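Local coordinates for protein (merozoite surface protein 1) (Plasmodium cynomolgi, PDB 1B9W) that probably takes part in binding and invading host erythrocytes as a merozoite surface antigen, of which this is the C-terminal pair of EGF-like domains, at residues Asn11-Tyr19 against Leu31-Cys41. Residues are numbered along the deposited sequence; the frame is centred on the assembly and turned at random.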
loop_
_atom_site.group_PDB
_atom_site.type_symbol
_atom_site.label_atom_id
_atom_site.label_comp_id
_atom_site.label_asym_id
_atom_site.label_seq_id
_atom_site.Cartn_x
_atom_site.Cartn_y
_atom_site.Cartn_z
ATOM N N ASN A 11 -10.259 -12.146 2.511
ATOM C CA ASN A 11 -9.183 -13.027 2.951
ATOM C C ASN A 11 -7.884 -12.461 2.292
ATOM O O ASN A 11 -7.841 -12.581 1.073
ATOM C CB ASN A 11 -9.463 -14.428 2.417
ATOM C CG ASN A 11 -8.490 -15.483 2.870
ATOM O OD1 ASN A 11 -7.590 -15.236 3.665
ATOM N ND2 ASN A 11 -8.644 -16.708 2.368
ATOM N N VAL A 12 -7.120 -11.754 3.052
ATOM C CA VAL A 12 -6.027 -10.932 2.445
ATOM C C VAL A 12 -4.858 -11.830 2.066
ATOM O O VAL A 12 -4.371 -12.652 2.824
ATOM C CB VAL A 12 -5.579 -9.928 3.503
ATOM C CG1 VAL A 12 -4.480 -8.988 3.027
ATOM C CG2 VAL A 12 -6.785 -9.087 3.972
ATOM N N PRO A 13 -4.295 -11.606 0.865
ATOM C CA PRO A 13 -3.129 -12.408 0.485
ATOM C C PRO A 13 -1.975 -12.232 1.417
ATOM O O PRO A 13 -1.726 -11.175 2.000
ATOM C CB PRO A 13 -2.787 -11.832 -0.912
ATOM C CG PRO A 13 -4.055 -11.214 -1.420
ATOM C CD PRO A 13 -4.812 -10.698 -0.171
ATOM N N GLU A 14 -1.047 -13.226 1.493
ATOM C CA GLU A 14 0.202 -13.075 2.218
ATOM C C GLU A 14 1.071 -11.925 1.641
ATOM O O GLU A 14 0.918 -11.699 0.441
ATOM C CB GLU A 14 0.995 -14.383 1.994
ATOM C CG GLU A 14 1.737 -14.882 3.216
ATOM C CD GLU A 14 2.657 -16.045 2.861
ATOM O OE1 GLU A 14 2.430 -16.640 1.780
ATOM O OE2 GLU A 14 3.578 -16.316 3.663
ATOM N N ASN A 15 1.733 -11.203 2.510
ATOM C CA ASN A 15 2.574 -10.064 2.160
ATOM C C ASN A 15 1.787 -8.929 1.551
ATOM O O ASN A 15 2.280 -8.156 0.726
ATOM C CB ASN A 15 3.719 -10.521 1.221
ATOM C CG ASN A 15 4.570 -11.563 1.940
ATOM O OD1 ASN A 15 5.036 -11.300 3.043
ATOM N ND2 ASN A 15 4.746 -12.712 1.333
ATOM N N ALA A 16 0.508 -8.775 1.941
ATOM C CA ALA A 16 -0.307 -7.666 1.530
ATOM C C ALA A 16 -0.945 -6.981 2.782
ATOM O O ALA A 16 -0.878 -7.577 3.863
ATOM C CB ALA A 16 -1.433 -8.058 0.599
ATOM N N ALA A 17 -1.283 -5.743 2.595
ATOM C CA ALA A 17 -1.993 -4.945 3.613
ATOM C C ALA A 17 -3.409 -4.734 3.112
ATOM O O ALA A 17 -3.697 -4.767 1.914
ATOM C CB ALA A 17 -1.342 -3.583 3.803
ATOM N N CYS A 18 -4.342 -4.391 4.037
ATOM C CA CYS A 18 -5.695 -4.195 3.516
ATOM C C CYS A 18 -6.332 -3.032 4.325
ATOM O O CYS A 18 -5.984 -2.886 5.491
ATOM C CB CYS A 18 -6.538 -5.465 3.749
ATOM S SG CYS A 18 -8.181 -5.477 3.080
ATOM N N TYR A 19 -7.092 -2.236 3.639
ATOM C CA TYR A 19 -7.775 -1.096 4.217
ATOM C C TYR A 19 -9.259 -1.155 3.897
ATOM O O TYR A 19 -9.678 -1.372 2.771
ATOM C CB TYR A 19 -7.237 0.215 3.672
ATOM C CG TYR A 19 -7.656 1.475 4.398
ATOM C CD1 TYR A 19 -6.958 1.940 5.498
ATOM C CD2 TYR A 19 -8.775 2.164 3.931
ATOM C CE1 TYR A 19 -7.341 3.105 6.163
ATOM C CE2 TYR A 19 -9.138 3.338 4.601
ATOM C CZ TYR A 19 -8.434 3.784 5.677
ATOM O OH TYR A 19 -8.846 4.945 6.324
ATOM N N LEU A 31 2.622 -5.263 0.012
ATOM C CA LEU A 31 3.557 -4.517 0.807
ATOM C C LEU A 31 4.734 -4.077 -0.122
ATOM O O LEU A 31 4.800 -4.597 -1.252
ATOM C CB LEU A 31 4.102 -5.373 1.946
ATOM C CG LEU A 31 3.041 -5.719 3.048
ATOM C CD1 LEU A 31 3.703 -6.601 4.103
ATOM C CD2 LEU A 31 2.499 -4.431 3.647
ATOM N N LEU A 32 5.435 -3.051 0.305
ATOM C CA LEU A 32 6.589 -2.622 -0.516
ATOM C C LEU A 32 7.541 -3.791 -0.728
ATOM O O LEU A 32 7.751 -4.680 0.088
ATOM C CB LEU A 32 7.331 -1.487 0.180
ATOM C CG LEU A 32 6.708 -0.106 0.270
ATOM C CD1 LEU A 32 7.689 0.886 0.891
ATOM C CD2 LEU A 32 6.186 0.344 -1.083
ATOM N N TYR A 33 8.230 -3.776 -1.904
ATOM C CA TYR A 33 9.129 -4.866 -2.268
ATOM C C TYR A 33 8.443 -6.188 -2.582
ATOM O O TYR A 33 9.062 -7.245 -2.702
ATOM C CB TYR A 33 10.320 -5.057 -1.332
ATOM C CG TYR A 33 11.022 -3.748 -1.040
ATOM C CD1 TYR A 33 11.807 -3.088 -1.980
ATOM C CD2 TYR A 33 10.883 -3.181 0.227
ATOM C CE1 TYR A 33 12.427 -1.887 -1.677
ATOM C CE2 TYR A 33 11.476 -1.977 0.535
ATOM C CZ TYR A 33 12.259 -1.350 -0.415
ATOM O OH TYR A 33 12.841 -0.149 -0.085
ATOM N N PHE A 34 7.169 -6.113 -2.943
ATOM C CA PHE A 34 6.380 -7.181 -3.477
ATOM C C PHE A 34 5.555 -6.665 -4.640
ATOM O O PHE A 34 5.179 -5.498 -4.659
ATOM C CB PHE A 34 5.366 -7.764 -2.442
ATOM C CG PHE A 34 6.093 -8.483 -1.352
ATOM C CD1 PHE A 34 6.568 -7.782 -0.255
ATOM C CD2 PHE A 34 6.304 -9.854 -1.448
ATOM C CE1 PHE A 34 7.229 -8.454 0.756
ATOM C CE2 PHE A 34 6.983 -10.507 -0.434
ATOM C CZ PHE A 34 7.460 -9.822 0.670
ATOM N N LYS A 35 5.202 -7.530 -5.593
ATOM C CA LYS A 35 4.441 -7.065 -6.730
ATOM C C LYS A 35 3.264 -8.005 -6.991
ATOM O O LYS A 35 3.433 -9.225 -6.882
ATOM C CB LYS A 35 5.371 -7.116 -7.989
ATOM C CG LYS A 35 4.630 -6.705 -9.245
ATOM C CD LYS A 35 5.701 -6.363 -10.313
ATOM C CE LYS A 35 5.064 -6.015 -11.637
ATOM N NZ LYS A 35 6.115 -5.652 -12.642
ATOM N N GLU A 36 2.142 -7.376 -7.298
ATOM C CA GLU A 36 0.882 -8.124 -7.390
ATOM C C GLU A 36 0.774 -8.892 -8.686
ATOM O O GLU A 36 1.009 -8.302 -9.768
ATOM C CB GLU A 36 -0.260 -7.097 -7.344
ATOM C CG GLU A 36 -1.641 -7.748 -7.307
ATOM C CD GLU A 36 -2.709 -6.673 -7.127
ATOM O OE1 GLU A 36 -2.426 -5.535 -6.717
ATOM O OE2 GLU A 36 -3.875 -6.991 -7.429
ATOM N N ASP A 37 0.296 -10.126 -8.657
ATOM C CA ASP A 37 -0.080 -10.870 -9.851
ATOM C C ASP A 37 -1.154 -11.912 -9.515
ATOM O O ASP A 37 -0.829 -12.806 -8.751
ATOM C CB ASP A 37 1.197 -11.606 -10.392
ATOM C CG ASP A 37 0.921 -12.307 -11.707
ATOM O OD1 ASP A 37 -0.076 -12.090 -12.395
ATOM O OD2 ASP A 37 1.745 -13.194 -12.054
ATOM N N ALA A 38 -2.357 -11.706 -9.985
ATOM C CA ALA A 38 -3.460 -12.663 -9.798
ATOM C C ALA A 38 -3.567 -13.135 -8.341
ATOM O O ALA A 38 -3.757 -14.336 -8.081
ATOM C CB ALA A 38 -3.297 -13.869 -10.702
ATOM N N GLY A 39 -3.622 -12.188 -7.422
ATOM C CA GLY A 39 -3.912 -12.621 -6.033
ATOM C C GLY A 39 -2.721 -13.010 -5.218
ATOM O O GLY A 39 -2.825 -13.340 -4.027
ATOM N N LYS A 40 -1.503 -12.975 -5.832
ATOM C CA LYS A 40 -0.296 -13.293 -5.120
ATOM C C LYS A 40 0.657 -12.091 -5.092
ATOM O O LYS A 40 0.633 -11.336 -6.072
ATOM C CB LYS A 40 0.392 -14.499 -5.794
ATOM C CG LYS A 40 1.670 -14.913 -5.092
ATOM C CD LYS A 40 2.128 -16.251 -5.712
ATOM C CE LYS A 40 3.602 -16.483 -5.424
ATOM N NZ LYS A 40 4.018 -17.874 -5.772
ATOM N N CYS A 41 1.352 -11.890 -3.991
ATOM C CA CYS A 41 2.280 -10.784 -3.856
ATOM C C CYS A 41 3.699 -11.377 -4.017
ATOM O O CYS A 41 4.174 -12.053 -3.126
ATOM C CB CYS A 41 2.149 -10.112 -2.494
ATOM S SG CYS A 41 0.635 -9.106 -2.493
HETATM O O HOH W 1 0.728 -13.547 -1.717
#
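N15 lays its side chain flat over one face of the F34 ring. CB stands 3.7 Å from the ring centroid and 12° off the normal, a CH-pi contact. The amide and ring planes are stacked, 12° apart, with the amide displaced toward the CE2-CZ bond, where CG comes within 3.5 Å of F34 CE2. F34, its CG anti to its own carbonyl carbon and beside the backbone N, carries its ring under the N15 side chain, while L31 O lies in plane at the ring edge. The backbone of N15 is also held, by one hydrogen bond: L31 N, tilted out of the N15 carbonyl plane, donates to N15 O over 3.0 Å, nearly straight at hydrogen (174°). The L31 side chain goes on past N15 O, and its CD2 meets A17 CB at 3.9 Å, on strand 16-20. On the other flank C41 SG touches A16 CB at 3.9 Å, and a water bridges the backbone, donating to E14 O and accepting from C41 N. P13 CB rests 3.5 Å from G39 O in the type I' turn of the 34-37/40-43 hairpin. Within the first EGF-like domain, the type II turn from P13 to A16 thus packs the 16-20/26-30 hairpin against this second one, and the C30-C41 disulfide ties strand 26-30 to strand 40-43.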